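Local atomic coordinates of periplasmic branched-chain amino acid-binding protein (Burkholderia mallei, PDB entry 3I09), a protein that probably captures branched-chain amino acids or similar small carboxylates in the periplasm for an ABC transporter, and holds acetoacetic acid in this crystal. Residues A126-T131 / K158-V163; F145-Y150 / G200-G205; L179-F184 / G205-N210; L229-N234 / L247-S252. All coordinates share one frame; numbering follows the deposited sequence. Where two conformers were deposited one is given.

Contact 1 (A126-T131 / K158-V163); sequences ALAKGT and KNTADV
Ala-128 and Val-163 meet where two helices of the alpha/beta lobe of this type I periplasmic binding protein run side by side. Helices 124-137 and 151-166 are joined in the chain by strand 142-148, a helix-strand-helix unit of a Rossmann-like fold. At this contact their axes come within 8.2 Å and cross at -34°. The small Ala-128 side chain sits where the backbones come close, its CA 4.5 Å from the CA of Thr-160.

Val-163 can be followed outward from its backbone. Its CB lies 4.0 Å from Ala-128 O. With CG1 anti to the backbone N (chi1 170°), both methyls meet Ala-128: CG1 rests 3.6 Å from its O, while CG2 lies 3.9 Å from its CB and also brushes the CG of Lys-129. The lysine's amino end is turned elsewhere, bonded to Phe-363 O.

One turn earlier, the methyl of Ala-128 presses against Asn-159, CB to CB at 3.6 Å. The asparagine amide takes no part in this packing; OD1 is bonded to Thr-124 OG1 and ND2 to Asp-106 OD2, which ties helix 151-166 to the start of helix 124-137 through Thr-124 and to an earlier loop through Asp-106. Beside the alanine, Thr-160 OG1 is bonded to Leu-156 O of its own helix and touches Ala-128 CB at 3.6 Å.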
loop_
_atom_site.group_PDB
_atom_site.type_symbol
_atom_site.label_atom_id
_atom_site.label_comp_id
_atom_site.label_asym_id
_atom_site.label_seq_id
_atom_site.Cartn_x
_atom_site.Cartn_y
_atom_site.Cartn_z
ATOM N N ALA A 126 5.345 -8.694 -0.755
ATOM C CA ALA A 126 5.135 -8.631 -2.195
ATOM C C ALA A 126 6.099 -7.659 -2.859
ATOM O O ALA A 126 6.602 -7.968 -3.941
ATOM C CB ALA A 126 3.683 -8.245 -2.547
ATOM N N LEU A 127 6.357 -6.504 -2.231
ATOM C CA LEU A 127 7.353 -5.543 -2.758
ATOM C C LEU A 127 8.725 -6.166 -2.904
ATOM O O LEU A 127 9.374 -6.057 -3.956
ATOM C CB LEU A 127 7.424 -4.258 -1.919
ATOM C CG LEU A 127 6.132 -3.436 -1.811
ATOM C CD1 LEU A 127 6.283 -2.264 -0.853
ATOM C CD2 LEU A 127 5.607 -2.976 -3.218
ATOM N N ALA A 128 9.153 -6.837 -1.834
ATOM C CA ALA A 128 10.448 -7.491 -1.783
ATOM C C ALA A 128 10.572 -8.602 -2.818
ATOM O O ALA A 128 11.562 -8.687 -3.547
ATOM C CB ALA A 128 10.664 -8.052 -0.380
ATOM N N LYS A 129 9.574 -9.470 -2.859
ATOM C CA LYS A 129 9.562 -10.569 -3.794
ATOM C C LYS A 129 9.488 -10.094 -5.237
ATOM O O LYS A 129 10.069 -10.727 -6.111
ATOM C CB LYS A 129 8.418 -11.529 -3.477
ATOM C CG LYS A 129 8.691 -12.343 -2.171
ATOM C CD LYS A 129 7.458 -13.165 -1.716
ATOM C CE LYS A 129 7.254 -14.479 -2.519
ATOM N NZ LYS A 129 6.178 -15.387 -1.880
ATOM N N GLY A 130 8.817 -8.986 -5.503
ATOM C CA GLY A 130 8.789 -8.470 -6.851
ATOM C C GLY A 130 10.086 -7.804 -7.283
ATOM O O GLY A 130 10.891 -8.344 -8.085
ATOM N N THR A 131 10.290 -6.632 -6.731
ATOM C CA THR A 131 11.386 -5.742 -7.095
ATOM C C THR A 131 12.735 -6.271 -6.629
ATOM O O THR A 131 13.713 -6.269 -7.393
ATOM C CB THR A 131 11.128 -4.358 -6.513
ATOM O OG1 THR A 131 9.876 -3.885 -7.056
ATOM C CG2 THR A 131 12.252 -3.386 -6.885
ATOM N N LYS A 158 13.731 -5.551 6.065
ATOM C CA LYS A 158 13.900 -6.962 6.436
ATOM C C LYS A 158 13.435 -7.931 5.334
ATOM O O LYS A 158 14.166 -8.861 4.990
ATOM C CB LYS A 158 13.209 -7.288 7.768
ATOM C CG LYS A 158 13.127 -8.763 8.143
ATOM C CD LYS A 158 14.457 -9.355 8.463
ATOM C CE LYS A 158 14.325 -10.574 9.414
ATOM N NZ LYS A 158 13.437 -11.651 8.858
ATOM N N ASN A 159 12.243 -7.692 4.770
ATOM C CA ASN A 159 11.723 -8.556 3.697
ATOM C C ASN A 159 12.696 -8.515 2.519
ATOM O O ASN A 159 13.027 -9.525 1.930
ATOM C CB ASN A 159 10.357 -8.068 3.194
ATOM C CG ASN A 159 9.192 -8.336 4.150
ATOM O OD1 ASN A 159 8.382 -7.451 4.365
ATOM N ND2 ASN A 159 9.087 -9.545 4.699
ATOM N N THR A 160 13.151 -7.327 2.161
ATOM C CA THR A 160 13.993 -7.175 0.962
ATOM C C THR A 160 15.385 -7.785 1.189
ATOM O O THR A 160 15.912 -8.488 0.308
ATOM C CB THR A 160 14.067 -5.723 0.497
ATOM O OG1 THR A 160 12.735 -5.186 0.332
ATOM C CG2 THR A 160 14.855 -5.592 -0.840
ATOM N N ALA A 161 15.987 -7.528 2.352
ATOM C CA ALA A 161 17.268 -8.148 2.697
ATOM C C ALA A 161 17.192 -9.672 2.624
ATOM O O ALA A 161 18.126 -10.343 2.112
ATOM C CB ALA A 161 17.778 -7.699 4.088
ATOM N N ASP A 162 16.111 -10.223 3.147
ATOM C CA ASP A 162 15.901 -11.684 3.101
ATOM C C ASP A 162 15.827 -12.198 1.662
ATOM O O ASP A 162 16.457 -13.219 1.340
ATOM C CB ASP A 162 14.649 -12.101 3.854
ATOM C CG ASP A 162 14.795 -11.989 5.379
ATOM O OD1 ASP A 162 15.935 -11.869 5.911
ATOM O OD2 ASP A 162 13.746 -12.008 6.049
ATOM N N VAL A 163 15.105 -11.493 0.784
ATOM C CA VAL A 163 15.042 -11.876 -0.646
ATOM C C VAL A 163 16.394 -11.784 -1.337
ATOM O O VAL A 163 16.809 -12.727 -2.046
ATOM C CB VAL A 163 13.977 -11.056 -1.397
ATOM C CG1 VAL A 163 14.056 -11.268 -2.922
ATOM C CG2 VAL A 163 12.625 -11.412 -0.885
#

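Contact 2 (F145-Y150 / G200-G205); sequences FLTADY and GLANAG. With AAE (acetoacetic acid), chain C.
Leu-146 uses both its backbone polar atoms on the neighbouring strand, in parallel pairing. Its N donates to Gly-200 O at 2.9 Å, and its O receives Ala-202 N at 2.8 Å. Two residues on, Ala-148 N reaches Ala-202 O at 3.0 Å. Around this ladder, Leu-146 CD2 meets Leu-201 CD2 at 3.9 Å, the two side chains crossing obliquely, while on the other face Thr-147 OG1 lies 3.7 Å from Ala-202 CB. The ring of Phe-145 shares that face, CD1 coming 3.8 Å from Gly-200 O; the absence of a side chain on Gly-200 permits this approach. Strands 142-148 and 198-202 are the two inner strands of the lobe's four-stranded parallel, Rossmann-like sheet, and their C-terminal ends open into the ligand pocket.

Past the strand, Tyr-150 bends back with chi1 at 74°, placing Ala-148 CB at its ring edge and its OH 2.6 Å from O3 of acetoacetic acid, to which it donates. Ala-204 CB touches the ligand's terminal methyl C9. Farther out, Tyr-150 OH is also bonded to Tyr-17 OH, Thr-147 OG1 to Glu-157, and Asn-203 to Thr-208 through OD1 and to His-177 through ND2.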
loop_
_atom_site.group_PDB
_atom_site.type_symbol
_atom_site.label_atom_id
_atom_site.label_comp_id
_atom_site.label_asym_id
_atom_site.label_seq_id
_atom_site.Cartn_x
_atom_site.Cartn_y
_atom_site.Cartn_z
ATOM N N PHE A 145 20.892 -0.251 2.133
ATOM C CA PHE A 145 19.523 0.286 2.326
ATOM C C PHE A 145 19.517 1.693 2.906
ATOM O O PHE A 145 20.310 2.025 3.838
ATOM C CB PHE A 145 18.666 -0.642 3.179
ATOM C CG PHE A 145 18.329 -1.934 2.512
ATOM C CD1 PHE A 145 17.243 -2.012 1.674
ATOM C CD2 PHE A 145 19.121 -3.063 2.686
ATOM C CE1 PHE A 145 16.935 -3.187 1.007
ATOM C CE2 PHE A 145 18.802 -4.265 2.040
ATOM C CZ PHE A 145 17.718 -4.316 1.197
ATOM N N LEU A 146 18.616 2.516 2.355
ATOM C CA LEU A 146 18.218 3.780 2.974
ATOM C C LEU A 146 16.816 3.518 3.514
ATOM O O LEU A 146 15.876 3.297 2.743
ATOM C CB LEU A 146 18.193 4.903 1.943
ATOM C CG LEU A 146 17.751 6.296 2.376
ATOM C CD1 LEU A 146 18.663 6.867 3.479
ATOM C CD2 LEU A 146 17.727 7.260 1.180
ATOM N N THR A 147 16.656 3.556 4.831
ATOM C CA THR A 147 15.464 3.004 5.452
ATOM C C THR A 147 14.760 4.029 6.332
ATOM O O THR A 147 15.370 4.571 7.282
ATOM C CB THR A 147 15.854 1.801 6.318
ATOM O OG1 THR A 147 16.506 0.819 5.487
ATOM C CG2 THR A 147 14.640 1.186 7.052
ATOM N N ALA A 148 13.477 4.249 6.072
ATOM C CA ALA A 148 12.668 5.118 6.922
ATOM C C ALA A 148 12.573 4.497 8.322
ATOM O O ALA A 148 12.237 3.320 8.480
ATOM C CB ALA A 148 11.263 5.331 6.349
ATOM N N ASP A 149 12.821 5.324 9.327
ATOM C CA ASP A 149 12.942 4.877 10.718
ATOM C C ASP A 149 11.614 4.721 11.421
ATOM O O ASP A 149 11.298 5.487 12.334
ATOM C CB ASP A 149 13.852 5.858 11.497
ATOM C CG ASP A 149 14.256 5.329 12.888
ATOM O OD1 ASP A 149 14.115 4.104 13.158
ATOM O OD2 ASP A 149 14.725 6.164 13.724
ATOM N N TYR A 150 10.830 3.748 10.974
ATOM C CA TYR A 150 9.568 3.380 11.616
ATOM C C TYR A 150 9.141 2.032 11.049
ATOM O O TYR A 150 9.873 1.442 10.268
ATOM C CB TYR A 150 8.470 4.451 11.445
ATOM C CG TYR A 150 7.840 4.549 10.087
ATOM C CD1 TYR A 150 8.586 4.918 8.974
ATOM C CD2 TYR A 150 6.464 4.363 9.925
ATOM C CE1 TYR A 150 7.979 5.042 7.700
ATOM C CE2 TYR A 150 5.867 4.482 8.686
ATOM C CZ TYR A 150 6.612 4.845 7.583
ATOM O OH TYR A 150 5.985 4.966 6.351
ATOM N N GLY A 200 18.836 0.481 -2.025
ATOM C CA GLY A 200 17.448 0.054 -1.827
ATOM C C GLY A 200 16.772 1.141 -1.013
ATOM O O GLY A 200 17.202 1.473 0.092
ATOM N N LEU A 201 15.746 1.733 -1.593
ATOM C CA LEU A 201 14.964 2.778 -0.949
ATOM C C LEU A 201 13.810 2.178 -0.169
ATOM O O LEU A 201 12.735 1.908 -0.733
ATOM C CB LEU A 201 14.421 3.718 -2.013
ATOM C CG LEU A 201 15.513 4.411 -2.817
ATOM C CD1 LEU A 201 14.895 5.227 -3.966
ATOM C CD2 LEU A 201 16.389 5.285 -1.918
ATOM N N ALA A 202 14.057 1.878 1.109
ATOM C CA ALA A 202 13.040 1.288 1.984
ATOM C C ALA A 202 12.280 2.430 2.643
ATOM O O ALA A 202 12.340 2.652 3.865
ATOM C CB ALA A 202 13.711 0.347 3.047
ATOM N N ASN A 203 11.546 3.163 1.815
ATOM C CA ASN A 203 10.813 4.346 2.256
ATOM C C ASN A 203 9.736 4.585 1.205
ATOM O O ASN A 203 9.607 3.760 0.312
ATOM C CB ASN A 203 11.743 5.547 2.469
ATOM C CG ASN A 203 12.537 5.966 1.214
ATOM O OD1 ASN A 203 12.160 5.702 0.079
ATOM N ND2 ASN A 203 13.588 6.754 1.443
ATOM N N ALA A 204 8.960 5.647 1.325
ATOM C CA ALA A 204 7.769 5.808 0.461
ATOM C C ALA A 204 7.415 7.270 0.278
ATOM O O ALA A 204 7.884 8.155 1.014
ATOM C CB ALA A 204 6.592 5.081 1.070
ATOM N N GLY A 205 6.552 7.527 -0.691
ATOM C CA GLY A 205 5.976 8.838 -0.859
ATOM C C GLY A 205 6.983 9.962 -0.997
ATOM O O GLY A 205 7.961 9.859 -1.742
HETATM O O1 AAE C . 3.178 1.482 5.190
HETATM C C2 AAE C . 3.648 2.625 5.048
HETATM O O3 AAE C . 3.985 3.338 6.019
HETATM C C4 AAE C . 3.871 3.140 3.636
HETATM C C5 AAE C . 2.683 3.916 3.141
HETATM O O8 AAE C . 1.586 3.894 3.750
HETATM C C9 AAE C . 2.859 4.570 1.802
#

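Contact 3 (L179-F184 / G205-N210); sequences LSASDF and GGDTVN
Ser-180 and Asp-207, with CA atoms 5.6 Å apart, mark the place where an irregular loop passes the N-terminal part of helix 205-217. Ser-180 adopts positive backbone angles (60°/47°), and the turn brings its own N-H and the next one round to a single carboxylate. Asp-207 OD2 accepts Ser-180 N at 2.9 Å through its syn lone pair; OD1 takes a weak, bent bond from Ala-181 N at 3.1 Å. A water extends the grip, donating to OD1 and to Ala-181 O and accepting from Asn-210 ND2. The N-H groups and the nearby helix start would be expected to favour the charged form of this acid.

Apolar side chains flank the carboxylate. Leu-179 CD1 approaches OD2 to 3.5 Å from one side. Phe-184 comes from the other, its CZ 3.7 Å from OD1 and its ring plane steeply inclined, 81°, to the carboxylate; CE2 rests against Asn-210 CB at 3.7 Å. The CB of Ala-181 lies over one face of the same ring, offset toward the rim.

The loop thus links strand 170-177 to helix 185-193 while bound to helix 205-217, with Phe-184 reaching Ala-211 and Ala-214 of that helix and standing edge-to-face with His-177 of the strand.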
loop_
_atom_site.group_PDB
_atom_site.type_symbol
_atom_site.label_atom_id
_atom_site.label_comp_id
_atom_site.label_asym_id
_atom_site.label_seq_id
_atom_site.Cartn_x
_atom_site.Cartn_y
_atom_site.Cartn_z
ATOM N N LEU A 179 11.217 9.729 9.280
ATOM C CA LEU A 179 10.062 9.869 8.390
ATOM C C LEU A 179 9.962 11.324 7.981
ATOM O O LEU A 179 10.093 12.226 8.812
ATOM C CB LEU A 179 8.780 9.387 9.075
ATOM C CG LEU A 179 7.481 9.507 8.258
ATOM C CD1 LEU A 179 7.609 8.641 7.027
ATOM C CD2 LEU A 179 6.198 9.163 9.061
ATOM N N SER A 180 9.782 11.555 6.687
ATOM C CA SER A 180 9.693 12.893 6.128
ATOM C C SER A 180 10.967 13.729 6.391
ATOM O O SER A 180 10.887 14.899 6.830
ATOM C CB SER A 180 8.453 13.594 6.678
ATOM O OG SER A 180 7.976 14.533 5.748
ATOM N N ALA A 181 12.120 13.120 6.141
ATOM C CA ALA A 181 13.431 13.778 6.305
ATOM C C ALA A 181 13.589 15.028 5.435
ATOM O O ALA A 181 13.167 15.052 4.250
ATOM C CB ALA A 181 14.567 12.788 6.005
ATOM N N SER A 182 14.217 16.067 5.985
ATOM C CA SER A 182 14.355 17.303 5.230
ATOM C C SER A 182 15.708 17.386 4.539
ATOM O O SER A 182 15.945 18.326 3.792
ATOM C CB SER A 182 14.153 18.513 6.126
ATOM O OG SER A 182 15.210 18.582 7.041
ATOM N N ASP A 183 16.584 16.417 4.779
ATOM C CA ASP A 183 17.934 16.439 4.219
ATOM C C ASP A 183 18.466 15.003 4.163
ATOM O O ASP A 183 18.570 14.322 5.192
ATOM C CB ASP A 183 18.853 17.364 5.051
ATOM C CG ASP A 183 20.257 17.547 4.442
ATOM O OD1 ASP A 183 20.621 16.854 3.467
ATOM O OD2 ASP A 183 21.011 18.430 4.946
ATOM N N PHE A 184 18.770 14.538 2.962
ATOM C CA PHE A 184 19.251 13.173 2.756
ATOM C C PHE A 184 20.761 13.063 2.483
ATOM O O PHE A 184 21.248 11.954 2.241
ATOM C CB PHE A 184 18.525 12.547 1.575
ATOM C CG PHE A 184 17.130 12.117 1.888
ATOM C CD1 PHE A 184 16.882 10.859 2.426
ATOM C CD2 PHE A 184 16.065 12.964 1.662
ATOM C CE1 PHE A 184 15.583 10.449 2.695
ATOM C CE2 PHE A 184 14.762 12.559 1.949
ATOM C CZ PHE A 184 14.532 11.307 2.470
ATOM N N GLY A 205 6.552 7.527 -0.691
ATOM C CA GLY A 205 5.976 8.838 -0.859
ATOM C C GLY A 205 6.983 9.962 -0.997
ATOM O O GLY A 205 7.961 9.859 -1.742
ATOM N N GLY A 206 6.756 11.053 -0.256
ATOM C CA GLY A 206 7.651 12.210 -0.326
ATOM C C GLY A 206 9.102 11.880 0.002
ATOM O O GLY A 206 10.014 12.532 -0.533
ATOM N N ASP A 207 9.326 10.858 0.845
ATOM C CA ASP A 207 10.708 10.422 1.174
ATOM C C ASP A 207 11.383 9.810 -0.051
ATOM O O ASP A 207 12.540 10.095 -0.341
ATOM C CB ASP A 207 10.743 9.414 2.364
ATOM C CG ASP A 207 10.682 10.095 3.746
ATOM O OD1 ASP A 207 11.137 11.273 3.865
ATOM O OD2 ASP A 207 10.163 9.444 4.709
ATOM N N THR A 208 10.662 8.954 -0.770
ATOM C CA THR A 208 11.179 8.348 -1.968
ATOM C C THR A 208 11.488 9.444 -3.013
ATOM O O THR A 208 12.539 9.424 -3.666
ATOM C CB THR A 208 10.187 7.327 -2.540
ATOM O OG1 THR A 208 9.909 6.337 -1.543
ATOM C CG2 THR A 208 10.745 6.634 -3.789
ATOM N N VAL A 209 10.576 10.383 -3.152
ATOM C CA VAL A 209 10.746 11.458 -4.117
ATOM C C VAL A 209 11.962 12.283 -3.784
ATOM O O VAL A 209 12.844 12.505 -4.646
ATOM C CB VAL A 209 9.469 12.317 -4.219
ATOM C CG1 VAL A 209 9.740 13.664 -4.944
ATOM C CG2 VAL A 209 8.363 11.497 -4.931
ATOM N N ASN A 210 12.037 12.718 -2.531
ATOM C CA ASN A 210 13.149 13.574 -2.096
ATOM C C ASN A 210 14.488 12.853 -2.133
ATOM O O ASN A 210 15.496 13.471 -2.500
ATOM C CB ASN A 210 12.875 14.183 -0.724
ATOM C CG ASN A 210 11.800 15.261 -0.782
ATOM O OD1 ASN A 210 11.643 15.950 -1.825
ATOM N ND2 ASN A 210 11.081 15.445 0.317
HETATM O O HOH W 1 11.244 13.727 2.777
#

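Contact 4 (L229-N234 / L247-S252); sequences LLMFIN and LVLTDS
Met-231, present as selenomethionine and modelled in two conformers, forms the close-packed part of this contact with Leu-249 and Leu-247. Its CG is anti to the backbone N (chi1 169°); the chain runs out extended and then bends at chi3 (-59°), bringing SE and CE to Leu-247 CD1. Both leucines are crossed at about a right angle. In the conformer described, CG meets Leu-249 CD2 at 3.8 Å, and SE, farther along, lies 4.0 Å from Leu-247 CD1.

Elsewhere the backbones stay too far apart for direct bonds, with the CA atoms of Phe-232 and Asp-251 7.5 Å apart, and ordered waters bridge them. One accepts from Met-231 N at 2.8 Å and lies within bonding distance of Thr-250 O, to which it probably donates. Another accepts from Thr-250 N and donates weakly to Leu-229 O. Asp-251 OD2 receives one water at 2.7 Å, also bonded to Ile-233 N and lying in the plane of the Phe-232 ring at its edge; a second, bonded to Met-231 O, is placed so close to OD2 that its bond there is doubtful. The other carboxylate oxygen, OD1, is fixed from the protein side by Ser-252 N at 2.8 Å and by Ser-278 OG.

Phe-232, at the N-cap position of helix 233-239, has its side chain about 4 Å from acetoacetic acid. Segment 229-234 follows the edge strand 225-228; the passage from that parallel sheet to strand 248-251, which pairs antiparallel with 329-338, is consistent with the hinge crossovers between the lobes of type I periplasmic binding proteins.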
loop_
_atom_site.group_PDB
_atom_site.type_symbol
_atom_site.label_atom_id
_atom_site.label_comp_id
_atom_site.label_asym_id
_atom_site.label_seq_id
_atom_site.Cartn_x
_atom_site.Cartn_y
_atom_site.Cartn_z
ATOM N N LEU A 229 11.733 0.650 -3.812
ATOM C CA LEU A 229 10.991 -0.514 -3.355
ATOM C C LEU A 229 9.494 -0.228 -3.175
ATOM O O LEU A 229 8.680 -1.157 -3.175
ATOM C CB LEU A 229 11.624 -1.026 -2.056
ATOM C CG LEU A 229 13.050 -1.516 -2.205
ATOM C CD1 LEU A 229 13.700 -1.735 -0.786
ATOM C CD2 LEU A 229 13.136 -2.800 -3.031
ATOM N N LEU A 230 9.125 1.051 -3.041
ATOM C CA LEU A 230 7.700 1.421 -3.089
ATOM C C LEU A 230 7.549 2.775 -3.785
ATOM O O LEU A 230 8.071 3.795 -3.322
ATOM C CB LEU A 230 7.045 1.455 -1.718
ATOM C CG LEU A 230 5.546 1.715 -1.730
ATOM C CD1 LEU A 230 4.757 0.723 -2.669
ATOM C CD2 LEU A 230 4.989 1.728 -0.256
HETATM N N MSE A 231 6.900 2.766 -4.944
HETATM C CA MSE A 231 6.740 3.978 -5.767
HETATM C C MSE A 231 5.323 3.921 -6.357
HETATM O O MSE A 231 4.945 2.915 -6.923
HETATM C CB MSE A 231 7.806 3.975 -6.883
HETATM C CG MSE A 231 7.660 5.006 -8.005
HETATM SE SE MSE A 231 9.356 5.269 -8.948
HETATM C CE MSE A 231 10.395 5.830 -7.418
ATOM N N PHE A 232 4.545 4.970 -6.169
ATOM C CA PHE A 232 3.211 5.062 -6.702
ATOM C C PHE A 232 3.225 6.015 -7.902
ATOM O O PHE A 232 4.191 6.739 -8.128
ATOM C CB PHE A 232 2.248 5.585 -5.612
ATOM C CG PHE A 232 2.085 4.645 -4.471
ATOM C CD1 PHE A 232 1.216 3.572 -4.562
ATOM C CD2 PHE A 232 2.871 4.788 -3.328
ATOM C CE1 PHE A 232 1.075 2.672 -3.483
ATOM C CE2 PHE A 232 2.725 3.891 -2.257
ATOM C CZ PHE A 232 1.855 2.840 -2.351
ATOM N N ILE A 233 2.125 6.069 -8.630
ATOM C CA ILE A 233 2.076 6.877 -9.848
ATOM C C ILE A 233 2.336 8.360 -9.550
ATOM O O ILE A 233 2.968 9.036 -10.344
ATOM C CB ILE A 233 0.739 6.652 -10.626
ATOM C CG1 ILE A 233 0.901 7.088 -12.075
ATOM C CG2 ILE A 233 -0.475 7.383 -9.953
ATOM C CD1 ILE A 233 -0.360 6.913 -12.897
ATOM N N ASN A 234 1.934 8.838 -8.377
ATOM C CA ASN A 234 2.112 10.253 -8.017
ATOM C C ASN A 234 3.583 10.601 -7.783
ATOM O O ASN A 234 4.021 11.751 -7.985
ATOM C CB ASN A 234 1.315 10.603 -6.755
ATOM C CG ASN A 234 -0.102 10.110 -6.817
ATOM O OD1 ASN A 234 -0.350 8.889 -6.637
ATOM N ND2 ASN A 234 -1.036 11.013 -7.154
ATOM N N LEU A 247 13.486 2.643 -13.872
ATOM C CA LEU A 247 13.279 2.071 -12.533
ATOM C C LEU A 247 12.290 0.923 -12.608
ATOM O O LEU A 247 11.271 0.995 -13.337
ATOM C CB LEU A 247 12.775 3.127 -11.547
ATOM C CG LEU A 247 13.798 4.201 -11.129
ATOM C CD1 LEU A 247 13.124 5.262 -10.289
ATOM C CD2 LEU A 247 15.033 3.615 -10.388
ATOM N N VAL A 248 12.586 -0.136 -11.856
ATOM C CA VAL A 248 11.695 -1.284 -11.778
ATOM C C VAL A 248 10.925 -1.208 -10.464
ATOM O O VAL A 248 11.470 -0.903 -9.379
ATOM C CB VAL A 248 12.481 -2.576 -11.904
ATOM C CG1 VAL A 248 11.603 -3.753 -11.626
ATOM C CG2 VAL A 248 13.136 -2.667 -13.336
ATOM N N LEU A 249 9.627 -1.430 -10.543
ATOM C CA LEU A 249 8.812 -1.335 -9.352
ATOM C C LEU A 249 7.726 -2.402 -9.362
ATOM O O LEU A 249 7.433 -2.994 -10.407
ATOM C CB LEU A 249 8.239 0.076 -9.209
ATOM C CG LEU A 249 7.409 0.606 -10.332
ATOM C CD1 LEU A 249 6.028 0.192 -10.026
ATOM C CD2 LEU A 249 7.506 2.167 -10.464
ATOM N N THR A 250 7.155 -2.632 -8.185
ATOM C CA THR A 250 6.076 -3.572 -7.990
ATOM C C THR A 250 4.837 -2.784 -7.593
ATOM O O THR A 250 4.908 -1.971 -6.660
ATOM C CB THR A 250 6.412 -4.615 -6.889
ATOM O OG1 THR A 250 7.511 -5.387 -7.316
ATOM C CG2 THR A 250 5.277 -5.595 -6.675
ATOM N N ASP A 251 3.716 -2.996 -8.283
ATOM C CA ASP A 251 2.468 -2.291 -7.879
ATOM C C ASP A 251 1.288 -3.214 -8.058
ATOM O O ASP A 251 1.401 -4.231 -8.723
ATOM C CB ASP A 251 2.276 -0.975 -8.647
ATOM C CG ASP A 251 1.418 0.109 -7.838
ATOM O OD1 ASP A 251 0.716 -0.233 -6.851
ATOM O OD2 ASP A 251 1.526 1.331 -8.138
ATOM N N SER A 252 0.145 -2.873 -7.465
ATOM C CA SER A 252 -1.018 -3.742 -7.538
ATOM C C SER A 252 -2.013 -3.379 -8.612
ATOM O O SER A 252 -2.931 -4.152 -8.868
ATOM C CB SER A 252 -1.752 -3.766 -6.179
ATOM O OG SER A 252 -2.365 -2.519 -5.907
HETATM O O HOH W 2 8.941 -1.668 -5.955
HETATM O O HOH W 3 3.359 2.482 -9.186
HETATM O O HOH W 4 6.190 0.275 -6.131
HETATM O O HOH W 5 0.137 3.696 -8.074
#

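Contacts 2 and 4 lie beside acetoacetic acid: Tyr-150 and Ala-204 of contact 2 touch it, and Phe-232 of contact 4 is about 4 Å away. Contact 3 lies farther out, Leu-179 resting against Tyr-150 about 7 Å from the ligand. Contact 1 is more remote, with the Asn-159 side chain about 10 Å away. It packs against contact 2 through Thr-160 CG2 and Phe-145 CE1, 3.7 Å apart, and meets contact 4 where Thr-131 OG1 and Thr-250 OG1, 2.8 Å apart, are hydrogen-bonded. Contacts 2 and 3 share Gly-205, the junction of strand 198-202 with helix 205-217. Contacts 1 and 3 do not touch, whereas Ala-204 CB reaches Leu-230 CD2 of contact 4 at 3.9 Å.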